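Local coordinates for UPF0255 protein frsA (Vibrio vulnificus, PDB 4I4C), which probably hydrolyses carboxylic esters, has an alpha/beta-hydrolase fold and appears not to be a cofactor-independent pyruvate decarboxylase, at residues W57-V62 with G397-L402; I197-L202 with N276-L281; W210-D215 with G267-R272; A218-A223 with L404-L409. All coordinates share one frame; numbering follows the deposited sequence.

Contact 1: residues W57-V62 with G397-L402; sequences WVWQGV and GYEQSL
Trp-59 reaches across to helix 394-413 and lays its indole against Tyr-398 in an offset stack. The six-membered ring of Trp-59 and the ring of Tyr-398 have centroids 4.5 Å apart, and their planes diverge by 17°. The shift brings the methylene of Tyr-398 over the indole: CB sits 3.6 Å from the centroid of the six-membered ring of Trp-59, almost on its normal, a clear CH-pi contact. Leu-402, one helical turn later, adds its branches obliquely, with CD2 3.4 Å from Trp-59 CZ2 and CD1 nearby. Glu-399 contributes a looser contact from its CG. The indole reaches this position because CG of Trp-59 is anti to the backbone N (chi1 -169°). Tyr-398 and Leu-402, on the last helix of the alpha/beta-hydrolase fold, and Trp-59 and Gln-60, on helix 54-60, all line the pocket holding a polyether, probably from the crystallisation liquor. Farther out, helix 54-60 ends in a Schellman motif at Gly-61, whose N bonds to Val-58 O (2.9 Å) while Val-62 N bonds to Trp-57 O (3.0 Å). On the other helix, Ser-401 OG donates to Gly-397 O at 2.8 Å, from the opposite face of the carbonyl to Ser-401 N.

Contact 2: residues I197-L202 with N276-L281; sequences IVSAGL and NAMVRL. With 6NA (hexanoic acid), chain D.
A polar hydroxyl lies beside a thioether methyl in a fully buried contact: Ser-199 OG is 4.2 Å from Met-278 CE, and the two side chains meet only loosely. The hydroxyl has its polar partners outside this pair, in His-248 NE2 and the carbonyl of Val-227, which leaves the thioether as an apolar neighbour. Met-278 bends at chi1 (-60°) and chi2 (-47°), and its thioether projects from the helix toward the strand, with SD 4.5 Å from the carbonyl O of Ile-197. In the alpha/beta-hydrolase fold this is a helix packed on the central sheet, strand 193-199 running beside strand 266-271 and helix 273-284 covering one face. Leu-268 of the neighbouring strand fills in against both Ile-197 and Met-278. Past the strand end the chain opens onto the hexanoic acid. Leu-202 N donates to the ligand O at 2.9 Å, with an N-H...O angle of 159°, and the same ligand is also hydrogen-bonded by Phe-273 N, a pair of amides placed like those of an oxyanion hole. Gly-201 CA approaches the ligand O to 3.1 Å.

Contact 3: residues W210-D215 with G267-R272; sequences WRLFRD and GLIGFR. With 6NA (hexanoic acid), chain D.
Leu-212 on helix 210-217 and Ile-269 on strand 266-271 mark the closest backbone approach, their CA atoms 10.1 Å apart, so side chains alone bridge the gap. One methyl does the work: CD2 of Leu-212 lies 4.2 Å from Ile-269 CD1 and 4.0 Å from Phe-271 CE2. It meets the Phe-271 ring at the edge, near its plane, and the two side chains come from opposite directions. A chi1 of 176° swings the branch of Leu-212 away from its amide and onto the sheet, where Val-198 of the adjoining strand completes the apolar layer. On the helix, Arg-214 grips Asp-215 side-on. Its NH2 meets OD2 of Asp-215 at 3.0 Å on the syn side, while its NE reaches OD1 at 2.9 Å from above the carboxylate plane; Glu-123 is a further partner of Arg-214. Directly after Phe-271, Arg-272 adopts phi 49° and psi -137°, its CB 3.3 Å from O of the bound hexanoic acid and its NH1 in a salt bridge with Asp-366. Strand, tight turn and following helix have the geometry of the nucleophile elbow of alpha/beta hydrolases, with Arg-272 at the position where serine esterases usually carry their nucleophile.

Contact 4: residues A218-A223 with L404-L409; sequences AKHDIA and LAIKWL
His-220 and Ile-406 meet at a slant, the imidazole presenting its CE1 carbon to the CG2 methyl of the isoleucine at 3.6 Å. The methyl is oblique to the ring, and ND1 of His-220 is a second, more distant neighbour at 4.1 Å. The same ND1 makes a weak hydrogen bond to His-216 O, which helps to fix how the ring is turned. CG of His-220 is anti to its carbonyl carbon (chi1 -64°), a setting that directs the imidazole toward helix 394-413. Deeper in, CD1 of Ile-222 lies 4.3 Å from CB of Leu-409; both residues also rest on Val-196 of strand 193-199. The turn joins helix 210-217 to strand 223-226 and is thus part of a beta-alpha-beta crossover between neighbouring parallel strands of the central sheet. It opens with a Schellman motif: Asp-221 takes a positive phi, its N bonding to Ala-218 O at 3.0 Å, and Ile-222 N returns to Leu-217 O. Leu-217 and His-216 touch Ile-406 as well, so the isoleucine packs against both the helix end and the turn that follows it.

In the fold
Contacts 2, 3 and 4 lie within the alpha/beta-hydrolase core, and contact 1 joins its last helix to N-terminal helix 54-60. Contacts 2 and 3, with centres 11 Å apart, use the neighbouring parallel strands 193-199 and 266-271, on which helices 210-217 and 273-284 pack from opposite faces; both contacts reach the hexanoic acid. Contacts 3 and 4 lie 9 Å apart and meet where Ile-269 packs on Leu-409. Contacts 1 and 4 share helix 394-413, centres 15 Å apart. Along the chain contact 3 nests inside contact 2, which nests inside contact 1, while contact 4 crosses the other three. The C-terminal helix thereby ties helix 54-60 and turn 218-223 to one side of the sheet.

Contact 1: residues W57-V62 with G397-L402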
loop_
_atom_site.group_PDB
_atom_site.type_symbol
_atom_site.label_atom_id
_atom_site.label_comp_id
_atom_site.label_asym_id
_atom_site.label_seq_id
_atom_site.Cartn_x
_atom_site.Cartn_y
_atom_site.Cartn_z
ATOM N N TRP A 57 3.391 10.636 0.647
ATOM C CA TRP A 57 4.507 10.385 1.555
ATOM C C TRP A 57 4.519 11.372 2.729
ATOM O O TRP A 57 4.772 10.982 3.867
ATOM C CB TRP A 57 5.827 10.336 0.784
ATOM C CG TRP A 57 5.890 9.155 -0.128
ATOM C CD1 TRP A 57 5.308 7.937 0.075
ATOM C CD2 TRP A 57 6.537 9.081 -1.405
ATOM N NE1 TRP A 57 5.570 7.105 -0.987
ATOM C CE2 TRP A 57 6.329 7.783 -1.905
ATOM C CE3 TRP A 57 7.279 9.984 -2.170
ATOM C CZ2 TRP A 57 6.827 7.364 -3.145
ATOM C CZ3 TRP A 57 7.776 9.562 -3.396
ATOM C CH2 TRP A 57 7.545 8.265 -3.869
ATOM N N VAL A 58 4.192 12.631 2.462
ATOM C CA VAL A 58 4.095 13.636 3.521
ATOM C C VAL A 58 2.955 13.283 4.484
ATOM O O VAL A 58 3.138 13.269 5.686
ATOM C CB VAL A 58 3.880 15.040 2.930
ATOM C CG1 VAL A 58 3.463 16.029 4.012
ATOM C CG2 VAL A 58 5.139 15.501 2.209
ATOM N N TRP A 59 1.788 12.980 3.929
ATOM C CA TRP A 59 0.660 12.462 4.705
ATOM C C TRP A 59 1.080 11.299 5.621
ATOM O O TRP A 59 0.747 11.267 6.804
ATOM C CB TRP A 59 -0.428 12.007 3.739
ATOM C CG TRP A 59 -1.744 11.697 4.361
ATOM C CD1 TRP A 59 -2.298 12.287 5.463
ATOM C CD2 TRP A 59 -2.690 10.714 3.909
ATOM N NE1 TRP A 59 -3.528 11.728 5.726
ATOM C CE2 TRP A 59 -3.795 10.767 4.783
ATOM C CE3 TRP A 59 -2.707 9.795 2.849
ATOM C CZ2 TRP A 59 -4.910 9.934 4.629
ATOM C CZ3 TRP A 59 -3.819 8.964 2.697
ATOM C CH2 TRP A 59 -4.901 9.042 3.584
ATOM N N GLN A 60 1.825 10.350 5.068
ATOM C CA GLN A 60 2.333 9.214 5.834
ATOM C C GLN A 60 3.401 9.570 6.880
ATOM O O GLN A 60 3.676 8.776 7.783
ATOM C CB GLN A 60 2.868 8.136 4.881
ATOM C CG GLN A 60 1.782 7.531 4.028
ATOM C CD GLN A 60 2.292 6.559 2.994
ATOM O OE1 GLN A 60 2.763 6.961 1.939
ATOM N NE2 GLN A 60 2.175 5.266 3.281
ATOM N N GLY A 61 4.010 10.744 6.765
ATOM C CA GLY A 61 4.907 11.212 7.807
ATOM C C GLY A 61 6.264 11.770 7.402
ATOM O O GLY A 61 7.012 12.227 8.261
ATOM N N VAL A 62 6.594 11.733 6.112
ATOM C CA VAL A 62 7.855 12.290 5.646
ATOM C C VAL A 62 7.785 13.807 5.736
ATOM O O VAL A 62 6.777 14.405 5.376
ATOM C CB VAL A 62 8.151 11.932 4.166
ATOM C CG1 VAL A 62 9.484 12.529 3.735
ATOM C CG2 VAL A 62 8.156 10.447 3.960
ATOM N N GLY A 397 -8.071 16.509 0.380
ATOM C CA GLY A 397 -8.823 15.339 -0.041
ATOM C C GLY A 397 -8.486 14.118 0.789
ATOM O O GLY A 397 -9.376 13.412 1.259
ATOM N N TYR A 398 -7.196 13.869 0.993
ATOM C CA TYR A 398 -6.786 12.758 1.850
ATOM C C TYR A 398 -7.355 12.927 3.254
ATOM O O TYR A 398 -7.927 11.990 3.829
ATOM C CB TYR A 398 -5.254 12.654 1.943
ATOM C CG TYR A 398 -4.541 12.089 0.722
ATOM C CD1 TYR A 398 -5.221 11.337 -0.234
ATOM C CD2 TYR A 398 -3.169 12.296 0.541
ATOM C CE1 TYR A 398 -4.557 10.818 -1.348
ATOM C CE2 TYR A 398 -2.497 11.784 -0.569
ATOM C CZ TYR A 398 -3.197 11.044 -1.506
ATOM O OH TYR A 398 -2.539 10.537 -2.605
ATOM N N GLU A 399 -7.201 14.129 3.806
ATOM C CA GLU A 399 -7.616 14.378 5.182
ATOM C C GLU A 399 -9.138 14.317 5.389
ATOM O O GLU A 399 -9.590 13.757 6.388
ATOM C CB GLU A 399 -6.970 15.653 5.737
ATOM C CG GLU A 399 -5.452 15.465 5.918
ATOM C CD GLU A 399 -4.743 16.628 6.603
ATOM O OE1 GLU A 399 -3.531 16.485 6.896
ATOM O OE2 GLU A 399 -5.382 17.677 6.843
ATOM N N GLN A 400 -9.913 14.858 4.446
ATOM C CA GLN A 400 -11.372 14.684 4.454
ATOM C C GLN A 400 -11.741 13.213 4.426
ATOM O O GLN A 400 -12.579 12.766 5.204
ATOM C CB GLN A 400 -12.015 15.304 3.214
ATOM C CG GLN A 400 -12.155 16.813 3.173
ATOM C CD GLN A 400 -12.870 17.262 1.899
ATOM O OE1 GLN A 400 -13.693 16.526 1.348
ATOM N NE2 GLN A 400 -12.545 18.459 1.419
ATOM N N SER A 401 -11.130 12.472 3.500
ATOM C CA SER A 401 -11.433 11.053 3.306
ATOM C C SER A 401 -11.256 10.288 4.602
ATOM O O SER A 401 -12.105 9.484 5.006
ATOM C CB SER A 401 -10.504 10.466 2.246
ATOM O OG SER A 401 -10.802 11.002 0.972
ATOM N N LEU A 402 -10.130 10.555 5.246
ATOM C CA LEU A 402 -9.760 9.882 6.474
ATOM C C LEU A 402 -10.656 10.289 7.630
ATOM O O LEU A 402 -10.930 9.482 8.524
ATOM C CB LEU A 402 -8.303 10.191 6.819
ATOM C CG LEU A 402 -7.554 8.960 7.301
ATOM C CD1 LEU A 402 -7.539 7.916 6.190
ATOM C CD2 LEU A 402 -6.144 9.323 7.736
#

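Contact 2: residues I197-L202 with N276-L281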
loop_
_atom_site.group_PDB
_atom_site.type_symbol
_atom_site.label_atom_id
_atom_site.label_comp_id
_atom_site.label_asym_id
_atom_site.label_seq_id
_atom_site.Cartn_x
_atom_site.Cartn_y
_atom_site.Cartn_z
ATOM N N ILE A 197 -8.828 -4.417 10.346
ATOM C CA ILE A 197 -7.806 -5.032 9.526
ATOM C C ILE A 197 -7.586 -4.073 8.368
ATOM O O ILE A 197 -8.553 -3.582 7.787
ATOM C CB ILE A 197 -8.245 -6.393 8.995
ATOM C CG1 ILE A 197 -8.637 -7.311 10.163
ATOM C CG2 ILE A 197 -7.109 -7.015 8.164
ATOM C CD1 ILE A 197 -9.382 -8.557 9.755
ATOM N N VAL A 198 -6.324 -3.772 8.060
ATOM C CA VAL A 198 -6.003 -2.733 7.090
ATOM C C VAL A 198 -5.003 -3.235 6.063
ATOM O O VAL A 198 -3.977 -3.792 6.440
ATOM C CB VAL A 198 -5.420 -1.490 7.787
ATOM C CG1 VAL A 198 -5.151 -0.391 6.781
ATOM C CG2 VAL A 198 -6.354 -1.000 8.892
ATOM N N SER A 199 -5.302 -3.050 4.773
ATOM C CA SER A 199 -4.331 -3.337 3.713
ATOM C C SER A 199 -4.195 -2.201 2.692
ATOM O O SER A 199 -5.197 -1.658 2.234
ATOM C CB SER A 199 -4.692 -4.639 3.001
ATOM O OG SER A 199 -4.488 -5.744 3.860
ATOM N N ALA A 200 -2.955 -1.841 2.353
ATOM C CA ALA A 200 -2.699 -0.879 1.276
ATOM C C ALA A 200 -2.567 -1.598 -0.069
ATOM O O ALA A 200 -2.896 -2.779 -0.174
ATOM C CB ALA A 200 -1.465 -0.042 1.573
ATOM N N GLY A 201 -2.084 -0.893 -1.091
ATOM C CA GLY A 201 -2.063 -1.433 -2.439
ATOM C C GLY A 201 -0.771 -2.146 -2.795
ATOM O O GLY A 201 0.090 -2.323 -1.938
ATOM N N LEU A 202 -0.632 -2.529 -4.065
ATOM C CA LEU A 202 0.468 -3.392 -4.516
ATOM C C LEU A 202 1.889 -2.801 -4.432
ATOM O O LEU A 202 2.862 -3.543 -4.528
ATOM C CB LEU A 202 0.205 -3.903 -5.941
ATOM C CG LEU A 202 -1.009 -4.830 -6.090
ATOM C CD1 LEU A 202 -1.297 -5.103 -7.562
ATOM C CD2 LEU A 202 -0.787 -6.145 -5.341
ATOM N N ASN A 276 -10.152 -3.596 -2.904
ATOM C CA ASN A 276 -10.864 -4.711 -3.522
ATOM C C ASN A 276 -11.003 -5.885 -2.592
ATOM O O ASN A 276 -12.045 -6.545 -2.566
ATOM C CB ASN A 276 -10.137 -5.213 -4.741
ATOM C CG ASN A 276 -10.196 -4.254 -5.866
ATOM O OD1 ASN A 276 -10.058 -3.041 -5.666
ATOM N ND2 ASN A 276 -10.404 -4.776 -7.078
ATOM N N ALA A 277 -9.936 -6.156 -1.846
ATOM C CA ALA A 277 -9.900 -7.319 -0.973
ATOM C C ALA A 277 -10.864 -7.177 0.191
ATOM O O ALA A 277 -11.470 -8.162 0.632
ATOM C CB ALA A 277 -8.483 -7.554 -0.469
ATOM N N MET A 278 -10.994 -5.954 0.698
ATOM C CA MET A 278 -11.886 -5.691 1.822
ATOM C C MET A 278 -13.356 -5.789 1.389
ATOM O O MET A 278 -14.198 -6.250 2.157
ATOM C CB MET A 278 -11.596 -4.310 2.433
ATOM C CG MET A 278 -10.164 -4.143 2.955
ATOM S SD MET A 278 -9.701 -5.570 3.963
ATOM C CE MET A 278 -8.534 -6.362 2.865
ATOM N N VAL A 279 -13.650 -5.354 0.166
ATOM C CA VAL A 279 -15.027 -5.405 -0.336
ATOM C C VAL A 279 -15.397 -6.857 -0.540
ATOM O O VAL A 279 -16.449 -7.308 -0.098
ATOM C CB VAL A 279 -15.187 -4.728 -1.702
ATOM C CG1 VAL A 279 -16.593 -4.938 -2.195
ATOM C CG2 VAL A 279 -14.879 -3.256 -1.632
ATOM N N ARG A 280 -14.526 -7.576 -1.211
ATOM C CA ARG A 280 -14.632 -8.994 -1.371
ATOM C C ARG A 280 -14.937 -9.696 -0.080
ATOM O O ARG A 280 -15.854 -10.449 0.036
ATOM C CB ARG A 280 -13.348 -9.537 -1.915
ATOM C CG ARG A 280 -13.530 -10.458 -3.025
ATOM C CD ARG A 280 -12.354 -11.259 -3.259
ATOM N NE ARG A 280 -12.627 -12.186 -4.333
ATOM C CZ ARG A 280 -12.570 -13.483 -4.165
ATOM N NH1 ARG A 280 -12.844 -14.309 -5.120
ATOM N NH2 ARG A 280 -12.240 -13.935 -3.010
ATOM N N LEU A 281 -14.149 -9.390 0.907
ATOM C CA LEU A 281 -14.330 -9.956 2.239
ATOM C C LEU A 281 -15.658 -9.537 2.899
ATOM O O LEU A 281 -16.221 -10.284 3.709
ATOM C CB LEU A 281 -13.135 -9.593 3.130
ATOM C CG LEU A 281 -13.164 -10.111 4.566
ATOM C CD1 LEU A 281 -13.389 -11.615 4.595
ATOM C CD2 LEU A 281 -11.866 -9.754 5.278
HETATM C CA 6NA D . -3.435 -0.675 -7.674
HETATM C C 6NA D . -2.654 -0.636 -6.409
HETATM O O 6NA D . -2.929 -1.320 -5.462
HETATM C CB 6NA D . -2.706 -1.217 -8.827
HETATM C CG 6NA D . -3.422 -1.410 -10.066
HETATM C CD 6NA D . -3.914 -0.240 -10.774
HETATM C C6 6NA D . -2.965 0.387 -11.665
HETATM O OXT 6NA D . -1.723 0.102 -6.301
#

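Contact 3: residues W210-D215 with G267-R272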
loop_
_atom_site.group_PDB
_atom_site.type_symbol
_atom_site.label_atom_id
_atom_site.label_comp_id
_atom_site.label_asym_id
_atom_site.label_seq_id
_atom_site.Cartn_x
_atom_site.Cartn_y
_atom_site.Cartn_z
ATOM N N TRP A 210 1.581 3.615 9.940
ATOM C CA TRP A 210 1.709 3.954 11.348
ATOM C C TRP A 210 0.865 5.160 11.776
ATOM O O TRP A 210 0.262 5.140 12.839
ATOM C CB TRP A 210 3.178 4.188 11.731
ATOM C CG TRP A 210 3.291 4.825 13.069
ATOM C CD1 TRP A 210 3.675 6.104 13.341
ATOM C CD2 TRP A 210 2.974 4.223 14.328
ATOM N NE1 TRP A 210 3.633 6.332 14.698
ATOM C CE2 TRP A 210 3.202 5.194 15.325
ATOM C CE3 TRP A 210 2.529 2.953 14.708
ATOM C CZ2 TRP A 210 2.994 4.938 16.677
ATOM C CZ3 TRP A 210 2.320 2.701 16.059
ATOM C CH2 TRP A 210 2.552 3.688 17.023
ATOM N N ARG A 211 0.799 6.196 10.945
ATOM C CA ARG A 211 0.028 7.390 11.305
ATOM C C ARG A 211 -1.487 7.167 11.241
ATOM O O ARG A 211 -2.263 7.920 11.837
ATOM C CB ARG A 211 0.446 8.590 10.446
ATOM C CG ARG A 211 1.927 8.937 10.595
ATOM C CD ARG A 211 2.185 10.443 10.700
ATOM N NE ARG A 211 3.557 10.708 11.153
ATOM C CZ ARG A 211 4.104 11.917 11.274
ATOM N NH1 ARG A 211 3.401 13.005 10.973
ATOM N NH2 ARG A 211 5.362 12.038 11.695
ATOM N N LEU A 212 -1.909 6.140 10.511
ATOM C CA LEU A 212 -3.332 5.791 10.487
ATOM C C LEU A 212 -3.749 5.410 11.901
ATOM O O LEU A 212 -4.773 5.881 12.404
ATOM C CB LEU A 212 -3.595 4.631 9.536
ATOM C CG LEU A 212 -5.025 4.121 9.515
ATOM C CD1 LEU A 212 -5.965 5.283 9.203
ATOM C CD2 LEU A 212 -5.122 3.019 8.469
ATOM N N PHE A 213 -2.939 4.567 12.537
ATOM C CA PHE A 213 -3.152 4.179 13.936
ATOM C C PHE A 213 -2.865 5.331 14.906
ATOM O O PHE A 213 -3.701 5.659 15.737
ATOM C CB PHE A 213 -2.283 2.963 14.299
ATOM C CG PHE A 213 -2.299 2.610 15.769
ATOM C CD1 PHE A 213 -3.379 1.936 16.324
ATOM C CD2 PHE A 213 -1.235 2.937 16.592
ATOM C CE1 PHE A 213 -3.392 1.602 17.669
ATOM C CE2 PHE A 213 -1.248 2.604 17.940
ATOM C CZ PHE A 213 -2.326 1.938 18.471
ATOM N N ARG A 214 -1.689 5.946 14.806
ATOM C CA ARG A 214 -1.264 6.935 15.809
ATOM C C ARG A 214 -2.166 8.167 15.879
ATOM O O ARG A 214 -2.505 8.633 16.962
ATOM C CB ARG A 214 0.185 7.385 15.571
ATOM C CG ARG A 214 0.823 8.095 16.762
ATOM C CD ARG A 214 2.096 8.855 16.322
ATOM N NE ARG A 214 1.779 9.842 15.290
ATOM C CZ ARG A 214 2.659 10.644 14.696
ATOM N NH1 ARG A 214 3.951 10.600 15.017
ATOM N NH2 ARG A 214 2.233 11.497 13.778
ATOM N N ASP A 215 -2.559 8.679 14.721
ATOM C CA ASP A 215 -3.240 9.962 14.662
ATOM C C ASP A 215 -4.756 9.850 14.525
ATOM O O ASP A 215 -5.456 10.863 14.595
ATOM C CB ASP A 215 -2.684 10.792 13.505
ATOM C CG ASP A 215 -1.238 11.231 13.737
ATOM O OD1 ASP A 215 -0.778 11.215 14.897
ATOM O OD2 ASP A 215 -0.562 11.600 12.758
ATOM N N GLY A 267 -13.638 -4.248 11.884
ATOM C CA GLY A 267 -13.824 -3.494 10.654
ATOM C C GLY A 267 -12.676 -3.650 9.671
ATOM O O GLY A 267 -11.680 -4.317 9.960
ATOM N N LEU A 268 -12.811 -3.017 8.508
ATOM C CA LEU A 268 -11.833 -3.155 7.438
ATOM C C LEU A 268 -11.576 -1.813 6.764
ATOM O O LEU A 268 -12.513 -1.097 6.428
ATOM C CB LEU A 268 -12.324 -4.155 6.384
ATOM C CG LEU A 268 -12.709 -5.588 6.767
ATOM C CD1 LEU A 268 -13.386 -6.311 5.580
ATOM C CD2 LEU A 268 -11.496 -6.378 7.274
ATOM N N ILE A 269 -10.299 -1.473 6.584
ATOM C CA ILE A 269 -9.890 -0.315 5.785
ATOM C C ILE A 269 -8.989 -0.806 4.648
ATOM O O ILE A 269 -8.050 -1.561 4.879
ATOM C CB ILE A 269 -9.124 0.727 6.644
ATOM C CG1 ILE A 269 -9.932 1.067 7.911
ATOM C CG2 ILE A 269 -8.865 1.980 5.844
ATOM C CD1 ILE A 269 -9.209 1.969 8.903
ATOM N N GLY A 270 -9.285 -0.396 3.421
ATOM C CA GLY A 270 -8.564 -0.866 2.254
ATOM C C GLY A 270 -8.247 0.284 1.312
ATOM O O GLY A 270 -9.153 0.961 0.830
ATOM N N PHE A 271 -6.958 0.520 1.074
ATOM C CA PHE A 271 -6.506 1.549 0.139
ATOM C C PHE A 271 -6.087 0.894 -1.167
ATOM O O PHE A 271 -5.494 -0.186 -1.154
ATOM C CB PHE A 271 -5.289 2.279 0.711
ATOM C CG PHE A 271 -5.522 2.897 2.062
ATOM C CD1 PHE A 271 -6.026 4.185 2.172
ATOM C CD2 PHE A 271 -5.201 2.202 3.221
ATOM C CE1 PHE A 271 -6.221 4.768 3.429
ATOM C CE2 PHE A 271 -5.390 2.777 4.476
ATOM C CZ PHE A 271 -5.900 4.063 4.572
ATOM N N ARG A 272 -6.348 1.558 -2.287
ATOM C CA ARG A 272 -6.003 1.003 -3.595
ATOM C C ARG A 272 -6.490 -0.437 -3.708
ATOM O O ARG A 272 -7.586 -0.755 -3.265
ATOM C CB ARG A 272 -4.481 1.066 -3.851
ATOM C CG ARG A 272 -3.851 2.415 -3.656
ATOM C CD ARG A 272 -4.638 3.461 -4.368
ATOM N NE ARG A 272 -3.965 3.945 -5.563
ATOM C CZ ARG A 272 -4.562 4.663 -6.510
ATOM N NH1 ARG A 272 -5.864 4.975 -6.412
ATOM N NH2 ARG A 272 -3.856 5.059 -7.561
HETATM C CA 6NA D . -3.435 -0.675 -7.674
HETATM C C 6NA D . -2.654 -0.636 -6.409
HETATM O O 6NA D . -2.929 -1.320 -5.462
HETATM C CB 6NA D . -2.706 -1.217 -8.827
HETATM C CG 6NA D . -3.422 -1.410 -10.066
HETATM C CD 6NA D . -3.914 -0.240 -10.774
HETATM C C6 6NA D . -2.965 0.387 -11.665
HETATM O OXT 6NA D . -1.723 0.102 -6.301
#

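Contact 4: residues A218-A223 with L404-L409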
loop_
_atom_site.group_PDB
_atom_site.type_symbol
_atom_site.label_atom_id
_atom_site.label_comp_id
_atom_site.label_asym_id
_atom_site.label_seq_id
_atom_site.Cartn_x
_atom_site.Cartn_y
_atom_site.Cartn_z
ATOM N N ALA A 218 -6.117 5.251 17.153
ATOM C CA ALA A 218 -5.716 5.070 18.547
ATOM C C ALA A 218 -6.513 5.955 19.490
ATOM O O ALA A 218 -6.690 5.615 20.658
ATOM C CB ALA A 218 -4.220 5.334 18.734
ATOM N N LYS A 219 -6.978 7.093 18.979
ATOM C CA LYS A 219 -7.721 8.056 19.782
ATOM C C LYS A 219 -9.088 7.506 20.170
ATOM O O LYS A 219 -9.759 8.041 21.052
ATOM C CB LYS A 219 -7.820 9.399 19.049
ATOM C CG LYS A 219 -6.462 10.114 18.996
ATOM C CD LYS A 219 -6.468 11.398 18.177
ATOM C CE LYS A 219 -5.115 12.095 18.296
ATOM N NZ LYS A 219 -4.863 13.092 17.217
ATOM N N HIS A 220 -9.474 6.408 19.529
ATOM C CA HIS A 220 -10.729 5.725 19.835
ATOM C C HIS A 220 -10.498 4.327 20.393
ATOM O O HIS A 220 -11.428 3.519 20.473
ATOM C CB HIS A 220 -11.597 5.638 18.583
ATOM C CG HIS A 220 -12.042 6.968 18.067
ATOM N ND1 HIS A 220 -11.374 7.639 17.063
ATOM C CD2 HIS A 220 -13.079 7.759 18.422
ATOM C CE1 HIS A 220 -11.985 8.783 16.820
ATOM N NE2 HIS A 220 -13.024 8.880 17.628
ATOM N N ASP A 221 -9.253 4.046 20.762
ATOM C CA ASP A 221 -8.855 2.719 21.234
ATOM C C ASP A 221 -9.150 1.601 20.227
ATOM O O ASP A 221 -9.272 0.447 20.605
ATOM C CB ASP A 221 -9.489 2.409 22.590
ATOM C CG ASP A 221 -8.933 3.276 23.701
ATOM O OD1 ASP A 221 -7.691 3.369 23.832
ATOM O OD2 ASP A 221 -9.735 3.878 24.438
ATOM N N ILE A 222 -9.249 1.955 18.951
ATOM C CA ILE A 222 -9.389 0.972 17.891
ATOM C C ILE A 222 -8.024 0.408 17.487
ATOM O O ILE A 222 -7.148 1.134 16.998
ATOM C CB ILE A 222 -10.078 1.574 16.645
ATOM C CG1 ILE A 222 -11.485 2.058 16.991
ATOM C CG2 ILE A 222 -10.128 0.541 15.497
ATOM C CD1 ILE A 222 -12.206 2.646 15.823
ATOM N N ALA A 223 -7.847 -0.888 17.698
ATOM C CA ALA A 223 -6.625 -1.564 17.298
ATOM C C ALA A 223 -6.496 -1.625 15.781
ATOM O O ALA A 223 -7.487 -1.748 15.062
ATOM C CB ALA A 223 -6.564 -2.962 17.894
ATOM N N LEU A 404 -13.869 11.092 7.309
ATOM C CA LEU A 404 -15.095 10.353 6.995
ATOM C C LEU A 404 -14.980 8.872 7.355
ATOM O O LEU A 404 -15.965 8.223 7.751
ATOM C CB LEU A 404 -15.390 10.476 5.501
ATOM C CG LEU A 404 -15.899 11.845 5.049
ATOM C CD1 LEU A 404 -15.876 11.937 3.542
ATOM C CD2 LEU A 404 -17.309 12.075 5.564
ATOM N N ALA A 405 -13.766 8.352 7.194
ATOM C CA ALA A 405 -13.450 6.964 7.498
ATOM C C ALA A 405 -13.585 6.686 8.981
ATOM O O ALA A 405 -14.213 5.710 9.387
ATOM C CB ALA A 405 -12.031 6.647 7.053
ATOM N N ILE A 406 -12.965 7.533 9.793
ATOM C CA ILE A 406 -12.961 7.318 11.230
ATOM C C ILE A 406 -14.379 7.505 11.806
ATOM O O ILE A 406 -14.785 6.791 12.733
ATOM C CB ILE A 406 -11.875 8.181 11.936
ATOM C CG1 ILE A 406 -10.617 7.345 12.203
ATOM C CG2 ILE A 406 -12.373 8.728 13.254
ATOM C CD1 ILE A 406 -10.174 6.473 11.046
ATOM N N LYS A 407 -15.136 8.440 11.238
ATOM C CA LYS A 407 -16.534 8.636 11.650
ATOM C C LYS A 407 -17.385 7.400 11.369
ATOM O O LYS A 407 -18.226 7.004 12.187
ATOM C CB LYS A 407 -17.160 9.867 10.979
ATOM C CG LYS A 407 -16.977 11.151 11.773
ATOM C CD LYS A 407 -17.517 11.012 13.201
ATOM C CE LYS A 407 -19.005 10.657 13.215
ATOM N NZ LYS A 407 -19.606 10.760 14.577
ATOM N N TRP A 408 -17.152 6.802 10.207
ATOM C CA TRP A 408 -17.842 5.585 9.806
ATOM C C TRP A 408 -17.524 4.477 10.801
ATOM O O TRP A 408 -18.415 3.757 11.249
ATOM C CB TRP A 408 -17.388 5.191 8.401
ATOM C CG TRP A 408 -18.214 4.136 7.719
ATOM C CD1 TRP A 408 -17.964 2.790 7.679
ATOM C CD2 TRP A 408 -19.404 4.345 6.948
ATOM N NE1 TRP A 408 -18.929 2.151 6.935
ATOM C CE2 TRP A 408 -19.821 3.082 6.472
ATOM C CE3 TRP A 408 -20.155 5.477 6.612
ATOM C CZ2 TRP A 408 -20.954 2.921 5.679
ATOM C CZ3 TRP A 408 -21.279 5.317 5.822
ATOM C CH2 TRP A 408 -21.667 4.050 5.364
ATOM N N LEU A 409 -16.247 4.357 11.156
ATOM C CA LEU A 409 -15.817 3.321 12.090
ATOM C C LEU A 409 -16.298 3.616 13.500
ATOM O O LEU A 409 -16.691 2.713 14.231
ATOM C CB LEU A 409 -14.301 3.161 12.047
ATOM C CG LEU A 409 -13.865 2.575 10.707
ATOM C CD1 LEU A 409 -12.443 2.981 10.372
ATOM C CD2 LEU A 409 -14.006 1.058 10.721
#